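Local coordinates for 6-phospho-beta-d glycosidase (Streptococcus pyogenes, PDB 5FOO), which probably hydrolyses 6-phospho-beta-glucosides as a family 1 glycoside hydrolase with a TIM-barrel fold, and here holds 6-phosphocyclophellitol in its pocket, at residues I77-T80 against R81-D85; A350-R354 against D355-N359; R444-A448 against S449-F453. The protein carries 1 engineered substitution. One frame throughout, in Å; residues are numbered along the deposited sequence.

Contact 1: I77-T80 against R81-D85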
loop_
_atom_site.group_PDB
_atom_site.type_symbol
_atom_site.label_atom_id
_atom_site.label_comp_id
_atom_site.label_asym_id
_atom_site.label_seq_id
_atom_site.Cartn_x
_atom_site.Cartn_y
_atom_site.Cartn_z
ATOM N N ILE A 77 -2.707 7.187 -8.937
ATOM C CA ILE A 77 -3.275 8.445 -9.463
ATOM C C ILE A 77 -3.782 9.215 -8.239
ATOM O O ILE A 77 -4.530 8.654 -7.395
ATOM C CB ILE A 77 -4.435 8.178 -10.466
ATOM C CG1 ILE A 77 -3.941 7.475 -11.743
ATOM C CG2 ILE A 77 -5.186 9.448 -10.830
ATOM C CD1 ILE A 77 -5.055 7.011 -12.694
ATOM N N GLN A 78 -3.372 10.477 -8.167
ATOM C CA GLN A 78 -3.811 11.435 -7.116
ATOM C C GLN A 78 -5.085 12.096 -7.490
ATOM O O GLN A 78 -5.117 12.808 -8.455
ATOM C CB GLN A 78 -2.772 12.502 -6.852
ATOM C CG GLN A 78 -1.478 11.920 -6.260
ATOM C CD GLN A 78 -0.576 12.994 -5.644
ATOM O OE1 GLN A 78 -0.859 13.514 -4.583
ATOM N NE2 GLN A 78 0.520 13.299 -6.317
ATOM N N TRP A 79 -6.125 11.852 -6.690
ATOM C CA TRP A 79 -7.358 12.584 -6.701
ATOM C C TRP A 79 -7.107 14.110 -6.755
ATOM O O TRP A 79 -7.788 14.853 -7.499
ATOM C CB TRP A 79 -8.087 12.189 -5.409
ATOM C CG TRP A 79 -9.521 12.473 -5.325
ATOM C CD1 TRP A 79 -10.274 13.211 -6.188
ATOM C CD2 TRP A 79 -10.414 12.022 -4.274
ATOM N NE1 TRP A 79 -11.581 13.269 -5.744
ATOM C CE2 TRP A 79 -11.696 12.538 -4.578
ATOM C CE3 TRP A 79 -10.243 11.229 -3.099
ATOM C CZ2 TRP A 79 -12.794 12.311 -3.760
ATOM C CZ3 TRP A 79 -11.326 11.001 -2.306
ATOM C CH2 TRP A 79 -12.596 11.556 -2.623
ATOM N N THR A 80 -6.116 14.563 -5.985
ATOM C CA THR A 80 -5.773 15.963 -5.901
ATOM C C THR A 80 -5.113 16.520 -7.163
ATOM O O THR A 80 -5.081 17.720 -7.307
ATOM C CB THR A 80 -4.817 16.239 -4.713
ATOM O OG1 THR A 80 -3.627 15.415 -4.803
ATOM C CG2 THR A 80 -5.540 16.031 -3.413
ATOM N N ARG A 81 -4.621 15.665 -8.075
ATOM C CA ARG A 81 -4.090 16.108 -9.402
ATOM C C ARG A 81 -5.123 15.973 -10.508
ATOM O O ARG A 81 -5.221 16.838 -11.339
ATOM C CB ARG A 81 -2.842 15.282 -9.794
ATOM C CG ARG A 81 -2.233 15.697 -11.106
ATOM C CD ARG A 81 -0.983 14.944 -11.415
ATOM N NE ARG A 81 0.103 15.185 -10.491
ATOM C CZ ARG A 81 0.828 16.287 -10.397
ATOM N NH1 ARG A 81 0.602 17.303 -11.156
ATOM N NH2 ARG A 81 1.838 16.354 -9.487
ATOM N N LEU A 82 -5.853 14.867 -10.542
ATOM C CA LEU A 82 -6.765 14.590 -11.683
ATOM C C LEU A 82 -8.045 15.433 -11.674
ATOM O O LEU A 82 -8.567 15.776 -12.733
ATOM C CB LEU A 82 -7.162 13.132 -11.738
ATOM C CG LEU A 82 -7.967 12.696 -12.985
ATOM C CD1 LEU A 82 -7.253 13.110 -14.303
ATOM C CD2 LEU A 82 -8.156 11.187 -12.924
ATOM N N ILE A 83 -8.559 15.750 -10.486
ATOM C CA ILE A 83 -9.848 16.371 -10.371
ATOM C C ILE A 83 -9.787 17.858 -10.084
ATOM O O ILE A 83 -8.988 18.326 -9.289
ATOM C CB ILE A 83 -10.706 15.629 -9.325
ATOM C CG1 ILE A 83 -10.944 14.177 -9.732
ATOM C CG2 ILE A 83 -12.044 16.359 -9.111
ATOM C CD1 ILE A 83 -11.604 13.962 -11.110
ATOM N N ASP A 84 -10.636 18.608 -10.772
ATOM C CA ASP A 84 -10.708 20.033 -10.627
ATOM C C ASP A 84 -11.758 20.314 -9.529
ATOM O O ASP A 84 -11.405 20.671 -8.418
ATOM C CB ASP A 84 -11.047 20.670 -11.985
ATOM C CG ASP A 84 -11.354 22.182 -11.891
ATOM O OD1 ASP A 84 -11.230 22.829 -10.837
ATOM O OD2 ASP A 84 -11.776 22.729 -12.895
ATOM N N ASP A 85 -13.034 20.052 -9.812
ATOM C CA ASP A 85 -14.104 20.341 -8.870
ATOM C C ASP A 85 -14.453 18.955 -8.316
ATOM O O ASP A 85 -14.894 18.083 -9.050
ATOM C CB ASP A 85 -15.259 21.041 -9.632
ATOM C CG ASP A 85 -16.575 21.144 -8.824
ATOM O OD1 ASP A 85 -16.728 20.561 -7.734
ATOM O OD2 ASP A 85 -17.506 21.800 -9.357
#
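Trp79 and Ile83 meet one turn apart, the ring offering its pyrrole edge: Ile83 CG1 lies 3.7 Å from Trp79 CD1, near the indole plane, and Ile83 CB is also at that edge. CG of Trp79 stands anti to its backbone N (chi1 -163°), which brings the indole edge back to Ile83 although its CB starts out away from it. The other apolar pair, Ile77 CG2 against Leu82 CD2 at 4.0 Å, is a lighter touch between single methyl groups. Phe145, from helix 136-153, stacks on the Trp79 ring and also packs against Ile77 and Ile83.

The chain here leaves barrel strand 72-76 and makes the short helix 79-82, with Gln78 as its N-cap residue. Gln78 O accepts two backbone donors, Leu82 N at 3.0 Å and Arg81 N at 2.9 Å. Ile83 N reaches Trp79 O at 3.2 Å.

The polar side chains of Gln78 and Arg81 are turned to other parts of the protein, where both are buried and firmly held. Glu20 OE1 receives both Gln78 NE2 and Arg81 NE, the second as a salt bridge. The loose part is the end of 81-85, where Asp84 and Asp85 are partly exposed and touch nothing in 77-80; Asp84 OD1 is bonded instead to Gln26 NE2.

Contact 2: A350-R354 against D355-N359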
loop_
_atom_site.group_PDB
_atom_site.type_symbol
_atom_site.label_atom_id
_atom_site.label_comp_id
_atom_site.label_asym_id
_atom_site.label_seq_id
_atom_site.Cartn_x
_atom_site.Cartn_y
_atom_site.Cartn_z
ATOM N N ALA A 350 1.260 -16.821 2.140
ATOM C CA ALA A 350 0.945 -17.591 0.931
ATOM C C ALA A 350 0.029 -18.759 1.262
ATOM O O ALA A 350 -0.948 -18.982 0.546
ATOM C CB ALA A 350 2.231 -18.048 0.244
ATOM N N ILE A 351 0.300 -19.415 2.392
ATOM C CA ILE A 351 -0.503 -20.540 2.869
ATOM C C ILE A 351 -1.892 -20.073 3.302
ATOM O O ILE A 351 -2.917 -20.785 3.110
ATOM C CB ILE A 351 0.262 -21.278 3.996
ATOM C CG1 ILE A 351 1.576 -21.894 3.460
ATOM C CG2 ILE A 351 -0.572 -22.352 4.709
ATOM C CD1 ILE A 351 1.382 -22.862 2.327
ATOM N N LYS A 352 -1.954 -18.877 3.886
ATOM C CA LYS A 352 -3.234 -18.322 4.320
ATOM C C LYS A 352 -4.108 -18.067 3.110
ATOM O O LYS A 352 -5.277 -18.292 3.167
ATOM C CB LYS A 352 -2.981 -16.971 5.046
ATOM C CG LYS A 352 -4.147 -16.415 5.816
ATOM C CD LYS A 352 -4.210 -16.980 7.230
ATOM C CE LYS A 352 -5.546 -16.608 7.882
ATOM N NZ LYS A 352 -5.695 -17.263 9.204
ATOM N N MET A 353 -3.535 -17.497 2.049
ATOM C CA MET A 353 -4.280 -17.224 0.799
ATOM C C MET A 353 -4.822 -18.534 0.225
ATOM O O MET A 353 -6.015 -18.642 -0.145
ATOM C CB MET A 353 -3.400 -16.523 -0.228
ATOM C CG MET A 353 -3.207 -15.046 0.050
ATOM S SD MET A 353 -4.779 -14.163 0.093
ATOM C CE MET A 353 -5.513 -14.436 -1.491
ATOM N N ARG A 354 -3.939 -19.522 0.206
ATOM C CA ARG A 354 -4.276 -20.860 -0.286
ATOM C C ARG A 354 -5.465 -21.486 0.434
ATOM O O ARG A 354 -6.319 -22.013 -0.230
ATOM C CB ARG A 354 -3.077 -21.820 -0.220
ATOM C CG ARG A 354 -3.290 -23.086 -1.109
ATOM C CD ARG A 354 -2.216 -24.107 -0.833
ATOM N NE ARG A 354 -2.372 -24.542 0.531
ATOM C CZ ARG A 354 -1.513 -25.286 1.214
ATOM N NH1 ARG A 354 -0.389 -25.719 0.661
ATOM N NH2 ARG A 354 -1.776 -25.582 2.495
ATOM N N ASP A 355 -5.510 -21.392 1.773
ATOM C CA ASP A 355 -6.386 -22.220 2.594
ATOM C C ASP A 355 -7.553 -21.493 3.127
ATOM O O ASP A 355 -8.514 -22.138 3.518
ATOM C CB ASP A 355 -5.643 -22.851 3.767
ATOM C CG ASP A 355 -4.581 -23.825 3.336
ATOM O OD1 ASP A 355 -4.628 -24.269 2.191
ATOM O OD2 ASP A 355 -3.702 -24.189 4.125
ATOM N N HIS A 356 -7.504 -20.166 3.152
ATOM C CA HIS A 356 -8.587 -19.408 3.758
ATOM C C HIS A 356 -9.218 -18.399 2.823
ATOM O O HIS A 356 -10.315 -17.860 3.106
ATOM C CB HIS A 356 -8.092 -18.765 5.062
ATOM C CG HIS A 356 -7.689 -19.776 6.095
ATOM N ND1 HIS A 356 -8.604 -20.437 6.887
ATOM C CD2 HIS A 356 -6.477 -20.269 6.441
ATOM C CE1 HIS A 356 -7.984 -21.303 7.668
ATOM N NE2 HIS A 356 -6.691 -21.223 7.417
ATOM N N TYR A 357 -8.595 -18.142 1.671
ATOM C CA TYR A 357 -9.200 -17.138 0.799
ATOM C C TYR A 357 -9.370 -17.643 -0.599
ATOM O O TYR A 357 -9.197 -16.858 -1.542
ATOM C CB TYR A 357 -8.383 -15.841 0.887
ATOM C CG TYR A 357 -8.596 -15.196 2.225
ATOM C CD1 TYR A 357 -9.770 -14.524 2.519
ATOM C CD2 TYR A 357 -7.634 -15.299 3.227
ATOM C CE1 TYR A 357 -9.994 -13.953 3.802
ATOM C CE2 TYR A 357 -7.848 -14.727 4.455
ATOM C CZ TYR A 357 -9.019 -14.072 4.735
ATOM O OH TYR A 357 -9.155 -13.503 5.969
ATOM N N ASP A 358 -9.721 -18.948 -0.679
ATOM C CA ASP A 358 -10.138 -19.666 -1.884
ATOM C C ASP A 358 -9.024 -19.681 -2.912
ATOM O O ASP A 358 -9.267 -19.730 -4.101
ATOM C CB ASP A 358 -11.353 -18.996 -2.494
ATOM C CG ASP A 358 -12.490 -18.888 -1.532
ATOM O OD1 ASP A 358 -12.742 -19.846 -0.813
ATOM O OD2 ASP A 358 -13.156 -17.850 -1.488
ATOM N N ASN A 359 -7.790 -19.577 -2.449
ATOM C CA ASN A 359 -6.671 -19.363 -3.347
ATOM C C ASN A 359 -6.907 -18.392 -4.505
ATOM O O ASN A 359 -6.353 -18.614 -5.600
ATOM C CB ASN A 359 -6.249 -20.725 -3.912
ATOM C CG ASN A 359 -4.761 -20.834 -4.153
ATOM O OD1 ASN A 359 -3.923 -20.060 -3.646
ATOM N ND2 ASN A 359 -4.412 -21.839 -4.907
#
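The guanidinium of Arg354 has the Asp355 carboxylate at its edge and Ile351 CD1 over one face, 3.7 Å above the plane and displaced toward the rim. Lys352 NZ lies over a face of the His356 imidazole, likewise toward the rim, and Lys352 CE comes within 4.0 Å of His356 CD2. These groups gather at the C-terminal end of helix 344-356, which precedes barrel strand 362-367 in the TIM barrel.

Arg354 grips its neighbour side-on in a two-pronged salt bridge. Arg354 NE reaches Asp355 OD1 at 2.8 Å, meeting that oxygen from above the carboxylate plane, whereas Arg354 NH2 bonds to the syn lone pair of Asp355 OD2 at 2.9 Å. Both oxygens stay close to the guanidinium plane, but the two planes are turned 36° apart. A bend in the arginine at chi3 (65°) folds NE and NH2 back alongside the aspartate. The remaining nitrogen, NH1, bonds to Ala406 O, so the guanidinium also ties the helix to the loop before strand 410-416.

On the buried side, the side chains of Met353 and Tyr357 cross at about a right angle in a Met-aromatic contact, Met353 SD lying 5.3 Å from the Tyr357 ring centroid in an oblique approach. Met253 of helix 235-258 packs against both.

Tyr357 is the first residue to leave helical geometry. Met353 O receives Tyr357 N at 3.2 Å, and Asn359 N adds a weak bond as the chain turns away. Asn359 OD1, which accepts a hydrogen bond from Asn409 N, also rests 3.5 Å from Arg354 CA.

Contact 3: R444-A448 against S449-F453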
loop_
_atom_site.group_PDB
_atom_site.type_symbol
_atom_site.label_atom_id
_atom_site.label_comp_id
_atom_site.label_asym_id
_atom_site.label_seq_id
_atom_site.Cartn_x
_atom_site.Cartn_y
_atom_site.Cartn_z
ATOM N N ARG A 444 19.394 10.077 -10.970
ATOM C CA ARG A 444 19.300 8.669 -10.549
ATOM C C ARG A 444 20.621 7.929 -10.770
ATOM O O ARG A 444 21.384 8.239 -11.673
ATOM C CB ARG A 444 18.215 7.911 -11.325
ATOM C CG ARG A 444 16.786 8.178 -10.915
ATOM C CD ARG A 444 16.346 9.563 -11.273
ATOM N NE ARG A 444 14.899 9.671 -11.356
ATOM C CZ ARG A 444 14.112 10.501 -10.683
ATOM N NH1 ARG A 444 14.571 11.347 -9.732
ATOM N NH2 ARG A 444 12.795 10.479 -10.947
ATOM N N ARG A 445 20.879 6.932 -9.944
ATOM C CA ARG A 445 21.975 6.041 -10.149
ATOM C C ARG A 445 21.648 4.669 -9.613
ATOM O O ARG A 445 21.474 4.501 -8.399
ATOM C CB ARG A 445 23.222 6.581 -9.433
ATOM C CG ARG A 445 24.354 5.593 -9.598
ATOM C CD ARG A 445 25.734 6.208 -9.514
ATOM N NE ARG A 445 26.649 5.229 -10.113
ATOM C CZ ARG A 445 27.980 5.299 -10.132
ATOM N NH1 ARG A 445 28.626 6.328 -9.572
ATOM N NH2 ARG A 445 28.664 4.302 -10.710
ATOM N N PRO A 446 21.580 3.666 -10.502
ATOM C CA PRO A 446 21.279 2.277 -10.067
ATOM C C PRO A 446 22.205 1.803 -8.982
ATOM O O PRO A 446 23.407 2.072 -9.053
ATOM C CB PRO A 446 21.542 1.459 -11.326
ATOM C CG PRO A 446 21.173 2.413 -12.447
ATOM C CD PRO A 446 21.581 3.798 -11.982
ATOM N N LYS A 447 21.663 1.065 -8.020
ATOM C CA LYS A 447 22.470 0.441 -6.976
ATOM C C LYS A 447 22.753 -0.982 -7.423
ATOM O O LYS A 447 22.145 -1.495 -8.405
ATOM C CB LYS A 447 21.756 0.445 -5.609
ATOM C CG LYS A 447 21.102 1.748 -5.242
ATOM C CD LYS A 447 20.502 1.708 -3.827
ATOM C CE LYS A 447 19.651 2.944 -3.553
ATOM N NZ LYS A 447 18.674 2.798 -2.447
ATOM N N ALA A 448 23.680 -1.638 -6.728
ATOM C CA ALA A 448 23.920 -3.043 -7.021
ATOM C C ALA A 448 22.647 -3.895 -7.045
ATOM O O ALA A 448 22.595 -4.874 -7.787
ATOM C CB ALA A 448 24.881 -3.649 -6.035
ATOM N N SER A 449 21.661 -3.579 -6.215
ATOM C CA SER A 449 20.475 -4.427 -6.157
ATOM C C SER A 449 19.665 -4.296 -7.439
ATOM O O SER A 449 18.989 -5.230 -7.800
ATOM C CB SER A 449 19.594 -4.134 -4.955
ATOM O OG SER A 449 19.227 -2.810 -5.027
ATOM N N ALA A 450 19.773 -3.181 -8.144
ATOM C CA ALA A 450 19.075 -3.034 -9.425
ATOM C C ALA A 450 19.557 -4.052 -10.467
ATOM O O ALA A 450 18.724 -4.560 -11.236
ATOM C CB ALA A 450 19.242 -1.630 -9.974
ATOM N N TYR A 451 20.884 -4.295 -10.525
ATOM C CA TYR A 451 21.478 -5.271 -11.451
ATOM C C TYR A 451 21.199 -6.677 -10.986
ATOM O O TYR A 451 20.994 -7.573 -11.813
ATOM C CB TYR A 451 22.987 -5.019 -11.707
ATOM C CG TYR A 451 23.171 -3.678 -12.356
ATOM C CD1 TYR A 451 22.753 -3.448 -13.689
ATOM C CD2 TYR A 451 23.708 -2.623 -11.650
ATOM C CE1 TYR A 451 22.879 -2.198 -14.273
ATOM C CE2 TYR A 451 23.816 -1.374 -12.202
ATOM C CZ TYR A 451 23.401 -1.175 -13.499
ATOM O OH TYR A 451 23.540 0.059 -14.002
ATOM N N TRP A 452 21.116 -6.900 -9.690
ATOM C CA TRP A 452 20.748 -8.217 -9.226
ATOM C C TRP A 452 19.290 -8.541 -9.596
ATOM O O TRP A 452 18.987 -9.680 -10.061
ATOM C CB TRP A 452 20.983 -8.400 -7.749
ATOM C CG TRP A 452 20.407 -9.670 -7.183
ATOM C CD1 TRP A 452 21.007 -10.910 -7.084
ATOM C CD2 TRP A 452 19.123 -9.797 -6.589
ATOM N NE1 TRP A 452 20.127 -11.805 -6.512
ATOM C CE2 TRP A 452 18.970 -11.139 -6.200
ATOM C CE3 TRP A 452 18.054 -8.895 -6.383
ATOM C CZ2 TRP A 452 17.806 -11.602 -5.599
ATOM C CZ3 TRP A 452 16.901 -9.356 -5.790
ATOM C CH2 TRP A 452 16.790 -10.696 -5.383
ATOM N N PHE A 453 18.392 -7.571 -9.407
ATOM C CA PHE A 453 16.977 -7.840 -9.603
ATOM C C PHE A 453 16.721 -7.958 -11.105
ATOM O O PHE A 453 15.863 -8.688 -11.507
ATOM C CB PHE A 453 16.115 -6.720 -8.995
ATOM C CG PHE A 453 14.639 -6.999 -9.036
ATOM C CD1 PHE A 453 14.124 -8.058 -8.335
ATOM C CD2 PHE A 453 13.777 -6.169 -9.720
ATOM C CE1 PHE A 453 12.758 -8.330 -8.350
ATOM C CE2 PHE A 453 12.399 -6.373 -9.680
ATOM C CZ PHE A 453 11.912 -7.494 -9.048
#
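Apolar contact centres on Pro446, whose CB sits 3.7 Å from Tyr451 CE2 and 4.1 Å from Ala450 CB. The proline and tyrosine side chains cross obliquely; the phenol reaches back so that Tyr451 OH lies 3.6 Å from Pro446 CB. With CG anti to its own carbonyl carbon (chi1 -62°), Tyr451 directs the ring toward the preceding strand. Farther along, Trp452 packs against Ile390 and Lys394 of helix 387-405.

Backbone hydrogen bonds start the helix. Lys447 O accepts Ala450 N at 2.9 Å, while Trp452 N bonds to Ala448 O at 3.1 Å, with a weak second bond to that oxygen from Tyr451 N. The arrangement is a strand-to-helix junction: strand 444-446, paired antiparallel with 435-437, passes through Lys447 into helix 448-459, on the periphery of the TIM barrel.

Charged and polar ends find partners elsewhere. Lys447 extends away from the helix, and its NZ forms salt bridges with Glu374 and Asp420. Ser449 OG, 4.2 Å from Lys447 CB, hydrogen-bonds to Asp386 OD2.

In the fold
All three contacts are local, and all sit around the same barrel. Contact 1 is buried throughout its touching residues and follows strand 72-76; contacts 2 and 3 are partly buried, with some touching residues exposed to solvent. Contacts 1 and 2 lie on opposite sides of the chain's centre, their own centres about 36 Å apart. Contact 1 takes in a whole one-turn helix, contact 3 a helix start and contact 2 a helix end. Only contact 2 has a salt bridge between its segments, on its outer side; in the other two, charged side chains pair with residues elsewhere. Aliphatic carbon meets an aromatic ring in all three; contact 2 adds methionine sulfur.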